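Local coordinates for putative chemotaxis protein (Desulfovibrio vulgaris str. Hildenborough, PDB 3H4Y) that is a putative chemotaxis protein of the CheX family and so may dephosphorylate the response regulator CheY, at residues N39-K43 with H127-H131. Numbering follows the deposited sequence.
Sequences NNVAK and HTISH
The peptide groups of Ala42 and Ile129 are joined by a reciprocal pair of backbone hydrogen bonds in a short two-stranded antiparallel sheet, with Val41, Lys43 and Thr128 on one face and the Ala42 and Ile129 side chains on the other. This contact illustrates how two short strands distant in sequence can form a small sheet that rests against a larger one, here the six-stranded sheet of the CheX-family domain. Ala42 and Ile129 form the hydrogen-bonded pair: Ala42 N reaches Ile129 O at 3.1 Å, in the carbonyl plane, and Ile129 N returns to Ala42 O at 2.8 Å, nearly straight at 165°. Their side chains turn inward onto Thr63 of the six-stranded sheet, Ala42 CB lying 4.4 Å from Ile129 CB.

On the face carrying Val41, Lys43 and Thr128, Val41 CG1, anti to its own nitrogen (chi1 177°), packs 3.6 Å from Thr128 CB, while Thr128 CG2 lies beside Lys43 CB. The second subunit pairs with 128-131 in antiparallel fashion, extending the sheet across the dimer interface. Its Lys89 packs on Val41 and hydrogen-bonds to Ser130 OG, and its Met123 packs on Thr128.

Where direct pairing ends, solvent continues the link: one water donates to both Asn40 O and His131 O, at 2.8 Å from each.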
ATOM      1  N   ASN A  39     -15.441  -1.412  -4.721  1.00 12.05           N
ATOM      2  CA  ASN A  39     -14.558  -0.361  -5.256  1.00 13.78           C
ATOM      3  C   ASN A  39     -14.581   0.946  -4.446  1.00 13.36           C
ATOM      4  O   ASN A  39     -14.381   2.030  -4.992  1.00 14.11           O
ATOM      5  CB  ASN A  39     -14.859  -0.093  -6.736  1.00 15.84           C
ATOM      6  CG  ASN A  39     -14.629  -1.327  -7.612  1.00 15.70           C
ATOM      7  OD1 ASN A  39     -13.834  -2.232  -7.304  1.00 16.47           O
ATOM      8  ND2 ASN A  39     -15.348  -1.376  -8.699  1.00 23.96           N
ATOM      9  N   ASN A  40     -14.795   0.835  -3.144  1.00 13.68           N
ATOM     10  CA  ASN A  40     -14.709   2.024  -2.283  1.00 13.10           C
ATOM     11  C   ASN A  40     -13.318   2.656  -2.417  1.00 11.22           C
ATOM     12  O   ASN A  40     -12.315   1.958  -2.555  1.00 11.79           O
ATOM     13  CB  ASN A  40     -14.954   1.680  -0.813  1.00 11.32           C
ATOM     14  CG  ASN A  40     -15.413   2.889  -0.026  1.00 13.72           C
ATOM     15  OD1 ASN A  40     -16.451   3.454  -0.340  1.00 19.53           O
ATOM     16  ND2 ASN A  40     -14.587   3.361   0.932  1.00 16.73           N
ATOM     17  N   VAL A  41     -13.291   3.987  -2.403  1.00 10.59           N
ATOM     18  CA  VAL A  41     -12.069   4.746  -2.525  1.00 10.99           C
ATOM     19  C   VAL A  41     -11.946   5.641  -1.304  1.00 10.71           C
ATOM     20  O   VAL A  41     -12.942   6.279  -0.893  1.00 12.49           O
ATOM     21  CB  VAL A  41     -12.099   5.607  -3.798  1.00 10.06           C
ATOM     22  CG1 VAL A  41     -10.832   6.472  -3.889  1.00 12.69           C
ATOM     23  CG2 VAL A  41     -12.268   4.723  -5.071  1.00 11.93           C
ATOM     24  N   ALA A  42     -10.751   5.713  -0.715  1.00 11.08           N
ATOM     25  CA  ALA A  42     -10.481   6.674   0.356  1.00 11.19           C
ATOM     26  C   ALA A  42      -9.624   7.781  -0.225  1.00 10.56           C
ATOM     27  O   ALA A  42      -8.684   7.508  -0.960  1.00 12.75           O
ATOM     28  CB  ALA A  42      -9.753   6.009   1.536  1.00 12.91           C
ATOM     29  N   LYS A  43      -9.922   9.030   0.123  1.00  9.89           N
ATOM     30  CA  LYS A  43      -9.196  10.189  -0.390  1.00  9.85           C
ATOM     31  C   LYS A  43      -8.690  10.990   0.786  1.00 10.88           C
ATOM     32  O   LYS A  43      -9.419  11.236   1.745  1.00 13.61           O
ATOM     33  CB  LYS A  43     -10.092  11.045  -1.278  1.00 12.13           C
ATOM     34  CG  LYS A  43      -9.376  12.271  -1.853  1.00 16.16           C
ATOM     35  CD  LYS A  43     -10.231  12.936  -2.897  1.00 22.79           C
ATOM     36  CE  LYS A  43      -9.578  14.222  -3.387  1.00 35.27           C
ATOM     37  NZ  LYS A  43     -10.334  14.828  -4.514  1.00 43.90           N
ATOM     38  N   HIS A 127      -4.665  12.573  -2.577  1.00  9.26           N
ATOM     39  CA  HIS A 127      -4.429  11.291  -3.226  1.00  7.97           C
ATOM     40  C   HIS A 127      -5.590  10.330  -2.884  1.00  8.05           C
ATOM     41  O   HIS A 127      -6.344  10.546  -1.953  1.00  8.43           O
ATOM     42  CB  HIS A 127      -3.061  10.692  -2.824  1.00  8.69           C
ATOM     43  CG  HIS A 127      -3.009  10.168  -1.411  1.00  7.05           C
ATOM     44  ND1 HIS A 127      -2.407  10.872  -0.392  1.00  7.36           N
ATOM     45  CD2 HIS A 127      -3.482   9.026  -0.853  1.00  9.37           C
ATOM     46  CE1 HIS A 127      -2.517  10.180   0.739  1.00  9.12           C
ATOM     47  NE2 HIS A 127      -3.156   9.055   0.484  1.00 10.97           N
ATOM     48  N   THR A 128      -5.718   9.277  -3.669  1.00  8.75           N
ATOM     49  CA  THR A 128      -6.708   8.232  -3.413  1.00  9.71           C
ATOM     50  C   THR A 128      -6.067   6.873  -3.218  1.00  9.95           C
ATOM     51  O   THR A 128      -4.995   6.580  -3.780  1.00  8.38           O
ATOM     52  CB  THR A 128      -7.734   8.149  -4.564  1.00  9.88           C
ATOM     53  OG1 THR A 128      -7.066   7.847  -5.802  1.00 11.08           O
ATOM     54  CG2 THR A 128      -8.532   9.495  -4.675  1.00 12.21           C
ATOM     55  N   ILE A 129      -6.721   6.080  -2.380  1.00  8.73           N
ATOM     56  CA  ILE A 129      -6.356   4.693  -2.103  1.00 10.04           C
ATOM     57  C   ILE A 129      -7.489   3.823  -2.595  1.00  8.87           C
ATOM     58  O   ILE A 129      -8.622   3.938  -2.099  1.00 10.07           O
ATOM     59  CB  ILE A 129      -6.181   4.425  -0.587  1.00  9.59           C
ATOM     60  CG1 ILE A 129      -5.200   5.379   0.094  1.00 12.26           C
ATOM     61  CG2 ILE A 129      -5.782   2.947  -0.360  1.00 11.75           C
ATOM     62  CD1 ILE A 129      -3.750   5.348  -0.512  1.00 10.54           C
ATOM     63  N   SER A 130      -7.177   2.909  -3.519  1.00  8.28           N
ATOM     64  CA  SER A 130      -8.191   2.044  -4.114  1.00  7.77           C
ATOM     65  C   SER A 130      -7.729   0.606  -4.004  1.00  8.15           C
ATOM     66  O   SER A 130      -6.928   0.139  -4.801  1.00  9.45           O
ATOM     67  CB  SER A 130      -8.444   2.405  -5.582  1.00  8.65           C
ATOM     68  OG  SER A 130      -8.871   3.744  -5.709  1.00  8.91           O
ATOM     69  N   HIS A 131      -8.216  -0.094  -2.995  1.00  9.75           N
ATOM     70  CA  HIS A 131      -7.927  -1.518  -2.938  1.00  9.89           C
ATOM     71  C   HIS A 131      -8.606  -2.239  -4.109  1.00 10.26           C
ATOM     72  O   HIS A 131      -9.756  -1.962  -4.461  1.00 10.20           O
ATOM     73  CB  HIS A 131      -8.330  -2.126  -1.596  1.00 10.31           C
ATOM     74  CG  HIS A 131      -7.789  -1.383  -0.430  1.00  9.19           C
ATOM     75  ND1 HIS A 131      -6.440  -1.187  -0.247  1.00 12.22           N
ATOM     76  CD2 HIS A 131      -8.413  -0.715   0.569  1.00  9.81           C
ATOM     77  CE1 HIS A 131      -6.258  -0.467   0.848  1.00 10.25           C
ATOM     78  NE2 HIS A 131      -7.445  -0.175   1.368  1.00 10.41           N
TER
HETATM   79  O   HOH W   1     -11.682  -3.208  -5.679  1.00 15.45           O
HETATM   80  O   HOH W   2     -11.218   0.362  -4.621  1.00 11.97           O